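Local coordinates for N5-Carboxyaminoimidazole ribonucleotide synthetase (Staphylococcus aureus subsp. aureus, PDB 3ORQ), which catalyses the ATP-dependent conversion of 5-aminoimidazole ribonucleotide and bicarbonate to N5-carboxyaminoimidazole ribonucleotide in purine biosynthesis, at residues A[32-38]-A[52-56]; A[280-285]-A[354-358]. All coordinates share one frame; numbering follows the deposited sequence.

Contact 1. Residues A[32-38]-A[52-56]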
loop_
_atom_site.group_PDB
_atom_site.type_symbol
_atom_site.label_atom_id
_atom_site.label_comp_id
_atom_site.label_asym_id
_atom_site.label_seq_id
_atom_site.Cartn_x
_atom_site.Cartn_y
_atom_site.Cartn_z
ATOM N N GLN A 32 -4.980 -8.016 -1.708
ATOM C CA GLN A 32 -6.353 -7.464 -1.533
ATOM C C GLN A 32 -6.566 -6.185 -2.347
ATOM O O GLN A 32 -7.592 -6.008 -3.013
ATOM C CB GLN A 32 -6.664 -7.261 -0.052
ATOM C CG GLN A 32 -7.038 -8.602 0.632
ATOM C CD GLN A 32 -7.985 -8.392 1.738
ATOM O OE1 GLN A 32 -9.032 -7.747 1.552
ATOM N NE2 GLN A 32 -7.648 -8.899 2.928
ATOM N N LYS A 33 -5.579 -5.294 -2.342
ATOM C CA LYS A 33 -5.581 -4.154 -3.253
ATOM C C LYS A 33 -5.892 -4.537 -4.750
ATOM O O LYS A 33 -6.656 -3.860 -5.397
ATOM C CB LYS A 33 -4.214 -3.469 -3.217
ATOM C CG LYS A 33 -4.046 -2.405 -4.317
ATOM C CD LYS A 33 -2.680 -1.797 -4.202
ATOM C CE LYS A 33 -1.583 -2.823 -4.527
ATOM N NZ LYS A 33 -0.249 -2.177 -4.525
HETATM N N MSE A 34 -5.259 -5.590 -5.263
HETATM C CA MSE A 34 -5.479 -6.069 -6.643
HETATM C C MSE A 34 -6.763 -6.879 -6.819
HETATM O O MSE A 34 -7.079 -7.310 -7.932
HETATM C CB MSE A 34 -4.287 -6.921 -7.116
HETATM C CG MSE A 34 -3.060 -6.103 -7.458
HETATM SE SE MSE A 34 -1.463 -7.181 -7.828
HETATM C CE MSE A 34 -0.216 -5.677 -7.639
ATOM N N GLY A 35 -7.484 -7.121 -5.731
ATOM C CA GLY A 35 -8.775 -7.827 -5.837
ATOM C C GLY A 35 -8.714 -9.357 -5.772
ATOM O O GLY A 35 -9.638 -10.017 -6.234
ATOM N N TYR A 36 -7.636 -9.905 -5.203
ATOM C CA TYR A 36 -7.548 -11.331 -4.866
ATOM C C TYR A 36 -7.977 -11.551 -3.404
ATOM O O TYR A 36 -7.777 -10.684 -2.541
ATOM C CB TYR A 36 -6.109 -11.850 -5.064
ATOM C CG TYR A 36 -5.713 -11.809 -6.515
ATOM C CD1 TYR A 36 -6.119 -12.808 -7.375
ATOM C CD2 TYR A 36 -4.988 -10.745 -7.035
ATOM C CE1 TYR A 36 -5.808 -12.771 -8.713
ATOM C CE2 TYR A 36 -4.665 -10.692 -8.394
ATOM C CZ TYR A 36 -5.112 -11.707 -9.227
ATOM O OH TYR A 36 -4.816 -11.707 -10.570
ATOM N N LYS A 37 -8.578 -12.695 -3.133
ATOM C CA LYS A 37 -8.907 -13.039 -1.777
ATOM C C LYS A 37 -7.708 -13.734 -1.174
ATOM O O LYS A 37 -6.873 -14.285 -1.893
ATOM C CB LYS A 37 -10.139 -13.934 -1.730
ATOM C CG LYS A 37 -11.345 -13.306 -2.403
ATOM C CD LYS A 37 -12.445 -14.366 -2.494
ATOM C CE LYS A 37 -13.696 -13.817 -3.179
ATOM N NZ LYS A 37 -14.280 -12.787 -2.314
ATOM N N VAL A 38 -7.611 -13.713 0.149
ATOM C CA VAL A 38 -6.427 -14.261 0.792
ATOM C C VAL A 38 -6.821 -15.213 1.900
ATOM O O VAL A 38 -7.567 -14.835 2.799
ATOM C CB VAL A 38 -5.575 -13.146 1.435
ATOM C CG1 VAL A 38 -4.431 -13.769 2.257
ATOM C CG2 VAL A 38 -5.006 -12.194 0.366
ATOM N N VAL A 52 -5.592 -9.180 7.609
ATOM C CA VAL A 52 -5.655 -8.811 6.203
ATOM C C VAL A 52 -5.855 -10.059 5.292
ATOM O O VAL A 52 -5.403 -10.095 4.121
ATOM C CB VAL A 52 -4.394 -8.010 5.810
ATOM C CG1 VAL A 52 -4.424 -6.639 6.452
ATOM C CG2 VAL A 52 -3.124 -8.745 6.188
ATOM N N ALA A 53 -6.496 -11.095 5.868
ATOM C CA ALA A 53 -6.907 -12.311 5.139
ATOM C C ALA A 53 -8.416 -12.490 5.196
ATOM O O ALA A 53 -9.033 -12.087 6.159
ATOM C CB ALA A 53 -6.268 -13.498 5.730
ATOM N N HIS A 54 -9.009 -13.061 4.153
ATOM C CA HIS A 54 -10.415 -13.435 4.171
ATOM C C HIS A 54 -10.620 -14.597 5.085
ATOM O O HIS A 54 -11.633 -14.689 5.748
ATOM C CB HIS A 54 -10.892 -13.815 2.760
ATOM C CG HIS A 54 -10.979 -12.638 1.844
ATOM N ND1 HIS A 54 -9.862 -12.052 1.311
ATOM C CD2 HIS A 54 -12.026 -11.891 1.427
ATOM C CE1 HIS A 54 -10.213 -11.006 0.575
ATOM N NE2 HIS A 54 -11.519 -10.891 0.622
ATOM N N GLU A 55 -9.620 -15.457 5.177
ATOM C CA GLU A 55 -9.759 -16.600 6.020
ATOM C C GLU A 55 -8.433 -16.909 6.705
ATOM O O GLU A 55 -7.371 -16.735 6.120
ATOM C CB GLU A 55 -10.219 -17.742 5.134
ATOM C CG GLU A 55 -10.726 -18.955 5.814
ATOM C CD GLU A 55 -11.617 -19.766 4.882
ATOM O OE1 GLU A 55 -12.043 -19.253 3.801
ATOM O OE2 GLU A 55 -11.883 -20.916 5.252
ATOM N N PHE A 56 -8.501 -17.351 7.955
ATOM C CA PHE A 56 -7.320 -17.679 8.718
ATOM C C PHE A 56 -7.419 -19.155 9.132
ATOM O O PHE A 56 -8.431 -19.577 9.704
ATOM C CB PHE A 56 -7.206 -16.754 9.937
ATOM C CG PHE A 56 -6.167 -17.185 10.918
ATOM C CD1 PHE A 56 -4.859 -17.303 10.539
ATOM C CD2 PHE A 56 -6.511 -17.499 12.238
ATOM C CE1 PHE A 56 -3.891 -17.747 11.459
ATOM C CE2 PHE A 56 -5.536 -17.940 13.167
ATOM C CZ PHE A 56 -4.255 -18.057 12.781
#

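Contact 2. Residues A[280-285]-A[354-358]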
loop_
_atom_site.group_PDB
_atom_site.type_symbol
_atom_site.label_atom_id
_atom_site.label_comp_id
_atom_site.label_asym_id
_atom_site.label_seq_id
_atom_site.Cartn_x
_atom_site.Cartn_y
_atom_site.Cartn_z
ATOM N N HIS A 280 12.036 -4.056 1.498
ATOM C CA HIS A 280 10.844 -3.356 2.001
ATOM C C HIS A 280 10.730 -1.920 1.504
ATOM O O HIS A 280 9.585 -1.447 1.273
ATOM C CB HIS A 280 10.686 -3.429 3.499
ATOM C CG HIS A 280 10.503 -4.821 4.008
ATOM N ND1 HIS A 280 10.154 -5.870 3.190
ATOM C CD2 HIS A 280 10.691 -5.355 5.237
ATOM C CE1 HIS A 280 10.111 -6.987 3.893
ATOM N NE2 HIS A 280 10.422 -6.700 5.141
ATOM N N TYR A 281 11.898 -1.286 1.237
ATOM C CA TYR A 281 11.951 0.119 0.841
ATOM C C TYR A 281 11.124 0.326 -0.451
ATOM O O TYR A 281 10.615 1.442 -0.726
ATOM C CB TYR A 281 13.398 0.567 0.621
ATOM C CG TYR A 281 13.911 -0.020 -0.670
ATOM C CD1 TYR A 281 14.385 -1.329 -0.704
ATOM C CD2 TYR A 281 13.770 0.666 -1.868
ATOM C CE1 TYR A 281 14.757 -1.910 -1.879
ATOM C CE2 TYR A 281 14.185 0.083 -3.075
ATOM C CZ TYR A 281 14.663 -1.215 -3.071
ATOM O OH TYR A 281 15.065 -1.840 -4.238
ATOM N N SER A 282 11.008 -0.732 -1.266
ATOM C CA SER A 282 10.408 -0.613 -2.612
ATOM C C SER A 282 8.929 -0.251 -2.528
ATOM O O SER A 282 8.300 0.210 -3.510
ATOM C CB SER A 282 10.561 -1.933 -3.383
ATOM O OG SER A 282 9.893 -2.987 -2.717
ATOM N N ILE A 283 8.349 -0.450 -1.352
ATOM C CA ILE A 283 6.951 -0.012 -1.180
ATOM C C ILE A 283 6.854 1.487 -1.398
ATOM O O ILE A 283 6.009 1.933 -2.115
ATOM C CB ILE A 283 6.380 -0.376 0.171
ATOM C CG1 ILE A 283 6.125 -1.864 0.224
ATOM C CG2 ILE A 283 5.048 0.343 0.404
ATOM C CD1 ILE A 283 6.054 -2.404 1.677
ATOM N N GLU A 284 7.703 2.277 -0.756
ATOM C CA GLU A 284 7.586 3.733 -0.949
ATOM C C GLU A 284 8.384 4.265 -2.141
ATOM O O GLU A 284 7.980 5.261 -2.778
ATOM C CB GLU A 284 8.026 4.478 0.309
ATOM C CG GLU A 284 7.012 4.418 1.492
ATOM C CD GLU A 284 7.093 3.101 2.206
ATOM O OE1 GLU A 284 8.081 2.390 1.945
ATOM O OE2 GLU A 284 6.169 2.749 2.978
ATOM N N ALA A 285 9.507 3.619 -2.441
ATOM C CA ALA A 285 10.533 4.218 -3.339
ATOM C C ALA A 285 10.436 3.824 -4.807
ATOM O O ALA A 285 10.997 4.516 -5.663
ATOM C CB ALA A 285 11.904 3.912 -2.810
ATOM N N HIS A 354 9.421 -1.370 10.417
ATOM C CA HIS A 354 10.536 -0.697 9.770
ATOM C C HIS A 354 10.104 0.719 9.378
ATOM O O HIS A 354 8.914 1.095 9.422
ATOM C CB HIS A 354 11.042 -1.488 8.554
ATOM C CG HIS A 354 10.066 -1.521 7.403
ATOM N ND1 HIS A 354 9.122 -2.513 7.251
ATOM C CD2 HIS A 354 9.908 -0.687 6.341
ATOM C CE1 HIS A 354 8.413 -2.289 6.152
ATOM N NE2 HIS A 354 8.858 -1.172 5.592
HETATM N N MSE A 355 11.089 1.509 8.997
HETATM C CA MSE A 355 10.835 2.839 8.552
HETATM C C MSE A 355 11.600 3.064 7.253
HETATM O O MSE A 355 12.698 2.540 7.050
HETATM C CB MSE A 355 11.227 3.863 9.633
HETATM C CG MSE A 355 12.594 3.688 10.239
HETATM SE SE MSE A 355 12.927 5.130 11.534
HETATM C CE MSE A 355 11.364 4.992 12.440
ATOM N N THR A 356 11.001 3.829 6.369
ATOM C CA THR A 356 11.631 4.104 5.106
ATOM C C THR A 356 11.646 5.601 4.914
ATOM O O THR A 356 10.573 6.258 4.874
ATOM C CB THR A 356 10.848 3.474 3.964
ATOM O OG1 THR A 356 10.887 2.049 4.126
ATOM C CG2 THR A 356 11.455 3.863 2.593
ATOM N N VAL A 357 12.852 6.124 4.784
ATOM C CA VAL A 357 13.062 7.540 4.637
ATOM C C VAL A 357 13.440 7.841 3.192
ATOM O O VAL A 357 14.510 7.516 2.741
ATOM C CB VAL A 357 14.164 8.015 5.591
ATOM C CG1 VAL A 357 14.192 9.496 5.655
ATOM C CG2 VAL A 357 13.967 7.406 7.024
ATOM N N LEU A 358 12.553 8.483 2.468
ATOM C CA LEU A 358 12.868 8.873 1.105
ATOM C C LEU A 358 13.750 10.080 1.190
ATOM O O LEU A 358 13.499 10.961 2.000
ATOM C CB LEU A 358 11.595 9.196 0.327
ATOM C CG LEU A 358 10.614 8.018 0.157
ATOM C CD1 LEU A 358 9.379 8.447 -0.665
ATOM C CD2 LEU A 358 11.330 6.832 -0.511
HETATM O O HOH W 1 8.591 0.168 3.146
#

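Contact 1. Residues A[32-38]-A[52-56]
His54 and Val38 are joined through both the backbone and the imidazole of the histidine. Val38 N donates to His54 ND1 at 3.0 Å, from a position tilted 35° out of the ring plane. The imidazole thus takes a backbone N-H at the start of strand 37-42. Val38 O, bonded to the same segment, receives two backbone N-H groups. Glu55 N reaches Val38 O at 3.2 Å, in the carbonyl plane; the bond from His54 N is short but bent and counts as weak. The third kind of polar link comes from the end of helix 22-33. Gln32 NE2 donates to Val52 O at 2.8 Å. It lies almost directly above the carbonyl plane, not on a lone pair, while Val52 O is close to the amide plane of Gln32. The same NE2 also bonds Tyr51 O of the second subunit.

Packing follows the histidine. Lys37 CB sits over one face of the His54 ring, 3.7 Å from its centroid, in a CH-pi contact. CG of Lys37 is anti to the carbonyl carbon (chi1 -57°), and it too runs close to the ring, 3.9 Å from His54 NE2. The Gln32 amide meets the ring near CE1, its plane turned 43° from that of the imidazole. Tyr51 of the second subunit also meets the His54 ring, placing the contact at the dimer interface. Val38 CG1 touches Ala53 CB at 3.9 Å, an apolar contact.

Between helix and strand the chain turns at Gly35, whose positive phi closes a Schellman motif. Strands 37-42 and 55-58 are parallel neighbours in the Rossmann-like sheet of the preATP-grasp domain, and 55-58 is its outermost strand in this chain. Val38 and Val52 both pack on Ala28 of helix 22-33.

Contact 2. Residues A[280-285]-A[354-358]
His280 lays its CB over one face of the His354 imidazole, 3.8 Å from the ring centroid, in a CH-pi contact. The two rings meet obliquely, with planes 34° apart. His354 holds CG between its backbone N and carbonyl carbon (chi1 68°). With the ring turned across that bond at chi2 (-91°), one face lies against His280 CB and NE2 is directed at a water, while ND1 bonds Tyr341 OH.

This water occupies the centre of the contact. It donates to His280 O at 2.7 Å and to Glu284 OE1 at 2.6 Å. It also bonds His354 NE2, lying in the plane of that ring at its edge, and it accepts from Thr356 OG1 at 3.1 Å. Glu284 folds back at chi2 (78°), which brings OE1 to the water and close to Thr356 CB, 3.6 Å away. Its other oxygen, OE2, bonds His339 NE2. Thr356 CG2 lies near Tyr281 CB.

Farther along, the contact is apolar: Leu358 CD2 packs on Ala285 CB at 3.8 Å.

Segment 280-285 belongs to the ATP-grasp domain and strand 351-358 to the C-terminal domain, so the contact joins these two parts. No direct hydrogen bond crosses between the segments. Four groups share one water, which satisfies a buried backbone carbonyl and is the polar link that ties both segments together.

In the fold
Contacts 1 and 2 are both largely buried, but they hold different elements. Contact 1 lies within the preATP-grasp domain, at the edge of a parallel sheet, and is covered in part by the second subunit. Contact 2 sets a short helix against a strand of the large antiparallel sheet. Their centres are 23 Å apart and they do not touch. Helix 22-33 links them: its end belongs to contact 1, while its Met26 packs on His280 and His354. Direct hydrogen bonds from backbone and side chains hold contact 1. Contact 2 relies on water and packing. Histidines are prominent in both.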